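Local coordinates for hypothetical protein YfiH (Bacillus licheniformis, PDB 6DZD) that probably catalyses the phosphorolysis of adenosine, inosine and S-methyl-5'-thioadenosine and the deamination of adenosine, and binds a zinc ion, at residues Q60-I63 and N64-K68; T215-E218 and G219-R222; L225-V228 and N229-L233. All blocks are in the same frame, centred on the assembly; numbering follows the deposited sequence.

Contact 1. Residues Q60-I63 and N64-K68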
# COMPACT_ATOMS: atom_id res chain seq x y z
N GLN A 60 11.00 18.89 -7.32
CA GLN A 60 10.49 19.89 -6.39
C GLN A 60 8.98 19.81 -6.24
O GLN A 60 8.45 20.12 -5.16
CB GLN A 60 10.91 21.29 -6.83
CG GLN A 60 10.76 22.31 -5.73
CD GLN A 60 11.07 21.69 -4.36
OE1 GLN A 60 12.23 21.35 -4.07
NE2 GLN A 60 10.04 21.53 -3.52
N HIS A 61 8.26 19.44 -7.30
CA HIS A 61 6.81 19.31 -7.20
C HIS A 61 6.43 18.14 -6.30
O HIS A 61 5.47 18.24 -5.52
CB HIS A 61 6.18 19.20 -8.59
CG HIS A 61 6.21 20.49 -9.37
ND1 HIS A 61 5.91 20.55 -10.71
CD2 HIS A 61 6.51 21.76 -8.99
CE1 HIS A 61 6.03 21.80 -11.13
NE2 HIS A 61 6.39 22.56 -10.10
N VAL A 62 7.15 17.02 -6.39
CA VAL A 62 6.85 15.84 -5.56
C VAL A 62 7.09 16.14 -4.08
O VAL A 62 6.29 15.79 -3.21
CB VAL A 62 7.67 14.63 -6.03
CG1 VAL A 62 7.33 13.41 -5.20
CG2 VAL A 62 7.46 14.34 -7.51
N ILE A 63 8.23 16.78 -3.78
CA ILE A 63 8.52 17.14 -2.39
C ILE A 63 7.46 18.10 -1.86
O ILE A 63 7.04 18.00 -0.69
CB ILE A 63 9.94 17.72 -2.30
CG1 ILE A 63 10.95 16.57 -2.39
CG2 ILE A 63 10.10 18.51 -1.02
CD1 ILE A 63 12.30 16.97 -2.89
N ASN A 64 6.98 19.02 -2.71
CA ASN A 64 5.91 19.91 -2.29
C ASN A 64 4.60 19.16 -2.11
O ASN A 64 3.83 19.45 -1.18
CB ASN A 64 5.78 21.08 -3.26
CG ASN A 64 6.86 22.13 -3.03
OD1 ASN A 64 7.59 22.08 -2.04
ND2 ASN A 64 6.97 23.08 -3.95
N ASN A 65 4.31 18.16 -2.96
CA ASN A 65 3.11 17.37 -2.72
C ASN A 65 3.23 16.60 -1.40
O ASN A 65 2.26 16.51 -0.64
CB ASN A 65 2.87 16.39 -3.88
CG ASN A 65 2.65 17.07 -5.19
OD1 ASN A 65 2.22 18.22 -5.25
ND2 ASN A 65 2.92 16.36 -6.28
N ARG A 66 4.42 16.06 -1.11
CA ARG A 66 4.65 15.41 0.18
C ARG A 66 4.61 16.41 1.32
O ARG A 66 4.03 16.13 2.38
CB ARG A 66 6.00 14.67 0.16
CG ARG A 66 6.09 13.48 -0.81
CD ARG A 66 7.46 12.82 -0.72
NE ARG A 66 7.66 11.74 -1.69
CZ ARG A 66 8.73 10.94 -1.72
NH1 ARG A 66 8.84 9.99 -2.64
NH2 ARG A 66 9.69 11.09 -0.82
N LYS A 67 5.20 17.59 1.12
CA LYS A 67 5.17 18.62 2.15
C LYS A 67 3.74 19.04 2.47
O LYS A 67 3.44 19.38 3.62
CB LYS A 67 6.00 19.82 1.72
CG LYS A 67 7.47 19.75 2.16
CD LYS A 67 8.29 20.87 1.50
CE LYS A 67 9.39 21.39 2.40
NZ LYS A 67 10.36 22.16 1.59
N LYS A 68 2.84 19.00 1.48
CA LYS A 68 1.45 19.37 1.73
C LYS A 68 0.74 18.28 2.51
O LYS A 68 -0.00 18.57 3.46
CB LYS A 68 0.72 19.64 0.42
CG LYS A 68 -0.78 19.39 0.52
CD LYS A 68 -1.56 20.26 -0.47
CE LYS A 68 -3.07 20.05 -0.40
NZ LYS A 68 -3.77 20.80 -1.49

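Contact 2. Residues T215-E218 and G219-R222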
# COMPACT_ATOMS: atom_id res chain seq x y z
N THR A 215 -10.46 -17.73 -16.15
CA THR A 215 -9.92 -17.83 -17.50
C THR A 215 -10.89 -17.17 -18.48
O THR A 215 -12.04 -17.62 -18.61
CB THR A 215 -9.70 -19.30 -17.90
OG1 THR A 215 -8.71 -19.90 -17.05
CG2 THR A 215 -9.26 -19.41 -19.36
N ILE A 216 -10.45 -16.10 -19.14
CA ILE A 216 -11.23 -15.54 -20.24
C ILE A 216 -11.10 -16.43 -21.48
O ILE A 216 -12.08 -16.94 -22.03
CB ILE A 216 -10.77 -14.10 -20.52
CG1 ILE A 216 -10.92 -13.26 -19.24
CG2 ILE A 216 -11.55 -13.51 -21.68
CD1 ILE A 216 -10.07 -12.01 -19.18
N LYS A 217 -9.86 -16.64 -21.91
CA LYS A 217 -9.51 -17.51 -23.01
C LYS A 217 -8.17 -18.11 -22.66
O LYS A 217 -7.53 -17.69 -21.68
CB LYS A 217 -9.48 -16.76 -24.34
CG LYS A 217 -8.59 -15.53 -24.30
CD LYS A 217 -8.61 -14.79 -25.61
CE LYS A 217 -7.24 -14.21 -25.91
NZ LYS A 217 -6.98 -14.22 -27.38
N GLU A 218 -7.70 -19.06 -23.46
CA GLU A 218 -6.46 -19.73 -23.12
C GLU A 218 -5.34 -18.70 -23.05
O GLU A 218 -5.15 -17.92 -23.98
CB GLU A 218 -6.13 -20.82 -24.13
CG GLU A 218 -4.69 -21.31 -24.00
CD GLU A 218 -4.49 -22.70 -24.59
OE1 GLU A 218 -4.25 -23.66 -23.81
OE2 GLU A 218 -4.58 -22.86 -25.84
N GLY A 219 -4.64 -18.67 -21.91
CA GLY A 219 -3.53 -17.77 -21.69
C GLY A 219 -3.89 -16.38 -21.18
O GLY A 219 -2.97 -15.61 -20.86
N GLU A 220 -5.17 -16.04 -21.07
CA GLU A 220 -5.56 -14.76 -20.49
C GLU A 220 -6.47 -14.98 -19.30
O GLU A 220 -7.47 -15.70 -19.39
CB GLU A 220 -6.25 -13.84 -21.48
CG GLU A 220 -6.18 -12.39 -21.03
CD GLU A 220 -6.57 -11.41 -22.11
OE1 GLU A 220 -7.18 -11.86 -23.11
OE2 GLU A 220 -6.23 -10.21 -21.98
N TYR A 221 -6.14 -14.33 -18.20
CA TYR A 221 -6.79 -14.58 -16.93
C TYR A 221 -7.13 -13.25 -16.27
O TYR A 221 -6.33 -12.32 -16.29
CB TYR A 221 -5.88 -15.40 -16.00
CG TYR A 221 -5.29 -16.64 -16.62
CD1 TYR A 221 -5.98 -17.84 -16.59
CD2 TYR A 221 -4.04 -16.62 -17.22
CE1 TYR A 221 -5.46 -18.97 -17.14
CE2 TYR A 221 -3.51 -17.76 -17.79
CZ TYR A 221 -4.23 -18.93 -17.73
OH TYR A 221 -3.74 -20.09 -18.27
N ARG A 222 -8.30 -13.21 -15.66
CA ARG A 222 -8.73 -12.11 -14.81
C ARG A 222 -8.28 -12.44 -13.40
O ARG A 222 -8.41 -13.58 -12.95
CB ARG A 222 -10.25 -11.98 -14.87
CG ARG A 222 -10.79 -10.62 -14.70
CD ARG A 222 -12.10 -10.46 -15.46
NE ARG A 222 -11.89 -10.12 -16.87
CZ ARG A 222 -11.39 -8.97 -17.34
NH1 ARG A 222 -11.00 -8.00 -16.52
NH2 ARG A 222 -11.28 -8.78 -18.64

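Contact 3. Residues L225-V228 and N229-L233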
# COMPACT_ATOMS: atom_id res chain seq x y z
N LEU A 225 -6.25 -9.06 -7.19
CA LEU A 225 -5.07 -9.10 -6.33
C LEU A 225 -5.40 -8.81 -4.87
O LEU A 225 -4.68 -9.26 -3.97
CB LEU A 225 -4.04 -8.10 -6.83
CG LEU A 225 -3.32 -8.54 -8.10
CD1 LEU A 225 -2.44 -7.43 -8.59
CD2 LEU A 225 -2.53 -9.84 -7.82
N LYS A 226 -6.48 -8.06 -4.60
CA LYS A 226 -6.90 -7.81 -3.23
C LYS A 226 -7.34 -9.10 -2.55
O LYS A 226 -7.14 -9.28 -1.35
CB LYS A 226 -8.05 -6.80 -3.20
CG LYS A 226 -7.76 -5.40 -3.72
CD LYS A 226 -9.03 -4.56 -3.61
CE LYS A 226 -8.95 -3.32 -4.44
NZ LYS A 226 -10.30 -2.69 -4.61
N GLU A 227 -7.97 -10.00 -3.31
CA GLU A 227 -8.55 -11.19 -2.70
C GLU A 227 -7.47 -12.20 -2.34
O GLU A 227 -7.57 -12.88 -1.32
CB GLU A 227 -9.59 -11.80 -3.65
CG GLU A 227 -10.31 -13.02 -3.10
CD GLU A 227 -11.12 -12.75 -1.83
OE1 GLU A 227 -11.31 -11.56 -1.44
OE2 GLU A 227 -11.58 -13.75 -1.24
N VAL A 228 -6.45 -12.33 -3.19
CA VAL A 228 -5.34 -13.21 -2.84
C VAL A 228 -4.67 -12.71 -1.58
O VAL A 228 -4.28 -13.50 -0.71
CB VAL A 228 -4.35 -13.31 -4.00
CG1 VAL A 228 -3.26 -14.31 -3.67
CG2 VAL A 228 -5.06 -13.67 -5.29
N ASN A 229 -4.50 -11.40 -1.47
CA ASN A 229 -3.91 -10.87 -0.25
C ASN A 229 -4.82 -11.07 0.95
O ASN A 229 -4.36 -11.47 2.02
CB ASN A 229 -3.54 -9.40 -0.45
CG ASN A 229 -2.27 -9.24 -1.23
OD1 ASN A 229 -1.17 -9.34 -0.69
ND2 ASN A 229 -2.39 -9.00 -2.53
N ARG A 230 -6.13 -10.83 0.79
CA ARG A 230 -7.03 -11.12 1.89
C ARG A 230 -6.93 -12.59 2.29
O ARG A 230 -6.91 -12.92 3.48
CB ARG A 230 -8.46 -10.76 1.53
CG ARG A 230 -9.40 -10.87 2.71
CD ARG A 230 -10.84 -11.11 2.25
NE ARG A 230 -11.01 -12.43 1.67
CZ ARG A 230 -11.14 -13.54 2.40
NH1 ARG A 230 -11.30 -14.72 1.82
NH2 ARG A 230 -11.11 -13.46 3.72
N GLN A 231 -6.83 -13.48 1.31
CA GLN A 231 -6.67 -14.89 1.61
C GLN A 231 -5.37 -15.14 2.36
O GLN A 231 -5.33 -15.95 3.29
CB GLN A 231 -6.73 -15.72 0.33
CG GLN A 231 -8.14 -15.91 -0.22
CD GLN A 231 -8.21 -16.95 -1.32
OE1 GLN A 231 -7.55 -17.99 -1.26
NE2 GLN A 231 -9.04 -16.69 -2.32
N LEU A 232 -4.31 -14.41 2.00
CA LEU A 232 -3.03 -14.63 2.64
C LEU A 232 -3.01 -14.14 4.08
O LEU A 232 -2.34 -14.76 4.92
CB LEU A 232 -1.94 -13.93 1.84
CG LEU A 232 -1.60 -14.68 0.56
CD1 LEU A 232 -0.92 -13.71 -0.41
CD2 LEU A 232 -0.73 -15.90 0.86
N LEU A 233 -3.77 -13.08 4.39
CA LEU A 233 -3.91 -12.63 5.78
C LEU A 233 -4.66 -13.65 6.62
O LEU A 233 -4.23 -13.99 7.73
CB LEU A 233 -4.62 -11.28 5.82
CG LEU A 233 -3.92 -10.11 5.12
CD1 LEU A 233 -4.79 -8.85 5.05
CD2 LEU A 233 -2.60 -9.81 5.79

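Contact 1. Residues Q60-I63 and N64-K68
Gln60 and Asn64 meet one turn apart on helix 59-72, where their side-chain amides approach with planes turned 54° against each other. Gln60 NE2 stands 2.9 Å from Asn64 OD1; the Gln60 chain, bent at chi2 (35°), carries its amide forward along the helix to Asn64. The other end of that second amide, Asn64 ND2, is bonded to Glu41.

Looser side-chain contacts follow at the next steps of the helix. Val62 and Arg66 run side by side in the same direction, the methyl Val62 CG1 3.9 Å from the polar Arg66 NE and obliquely placed against the guanidinium. Ile63 CG2 meets Lys67 CD carbon to carbon, also at 3.9 Å.

Beneath the side chains, the backbone carries successive i to i+4 hydrogen bonds, among them Asn65 N to His61 O (2.8 Å) and Arg66 N to Val62 O (2.8 Å).

Arg66, extended from CG to NE, leads its guanidinium off the helix to the carbonyls of Thr51, Gly102 and Ala103 and to a cation-pi contact with Phe82. Asn65 bonds to Glu41 N, Asn50 O and Ser42 OG. Polar side chains thus tie the helix to surrounding loops, and the buried arginine has its charged group met largely by backbone carbonyls.

Contact 2. Residues T215-E218 and G219-R222
Ile216 reaches across a beta hairpin toward Glu220 and Arg222. Its CB lies 3.8 Å from Glu220 O, the carbonyl that also accepts the backbone bond from Ile216 N (3.0 Å). CG1, set beside the backbone N by a chi1 of -57°, heads for the arginine and comes 4.1 Å from Arg222 NE. The terminal CD1 ends obliquely against the guanidinium, 3.5 Å from Arg222 NH2, while Arg222 NH1 is bonded to Ser188 O.

Two successive residues, Ile216 and Lys217, stand opposite the single Glu220, a classic beta bulge that shifts the register by one. Next to it, Glu220 N bonds to Lys217 O (2.9 Å) and closes a type II turn; Gly219 occupies the position where phi is positive (85°). At the two ends of the turn the side chains of Lys217 and Glu220 cross, Lys217 CE standing 3.7 Å from Glu220 OE1, although the charged atoms do not meet.

With Tyr221, Thr215 forms a non-hydrogen-bonded antiparallel pair, and Thr215 OG1 sits at the ring edge, 3.4 Å from Tyr221 CE1. Tyr221 OH is held by Asp195, and Glu220 OE2 by Thr192. The hairpin is therefore closed by backbone bonds, whereas polar side-chain bonds fasten its second strand to neighbouring parts of the chain, with Arg222 near the zinc-binding cysteines.

Contact 3. Residues L225-V228 and N229-L233
The carboxylate of Glu227 lies at the edge of the Arg230 guanidinium, with CD in the guanidinium plane and the two flat groups inclined by 34°. This is an i to i+3 salt bridge on helix 225-236. Its main bond runs from Arg230 NH1 to Glu227 OE2 at 3.2 Å: the oxygen lies in the guanidinium plane, but the nitrogen stands above the plane of the carboxylate. Weak bonds from Arg230 NE to both carboxylate oxygens accompany it. In both residues CG is anti to the backbone N, and the chain then bends, glutamate at chi2 (62°) and arginine at chi3 (69°), which brings them alongside each other. On the far side of the guanidinium, Arg230 NH2 makes a weak bond to Asn240.

Ordinary i to i+4 bonds run under this pair, such as Gln231 N to Glu227 O at 2.8 Å. Val228 and Leu232 point the same way, Val228 CG1 lying 4.1 Å from Leu232 CD1, and Val228 packs on Leu204 and Ala212. On a different side of the helix, Leu233 packs against helix 159-169 and strands 133-139 and 243-245. At the start of the helix, Lys226 extends away and bonds through NZ to the carbonyls of Ser246 and Leu248, close to zinc ligand Cys249.

The side chain of Asn229 turns back to the first residue of the helix and also bonds to Thr155. Leu225 O consequently accepts two donors from one residue, Asn229 N at 3.3 Å and Asn229 ND2 at 2.7 Å, which approach from opposite faces of the carbonyl plane.

Overall arrangement
Contacts 2 and 3 are consecutive in the chain: strand 220-223, which carries Arg222, leads directly into helix 225-236. Their centres are 20 Å apart, yet both approach the zinc site of Cys189, Cys190, Cys249 and Cys252, the side chains of Arg222 and Lys226 each lying about 8 Å from the metal. Arg222 is nearer Cys189 and Lys226 nearer Cys249, about 5 Å between side chains in each case. A potassium ion lies about 7 Å from the side chain of Thr215. Contact 1 is remote from these sites, its centre 32 Å from that of contact 3, across the centre of the chain, and 41 Å from that of contact 2.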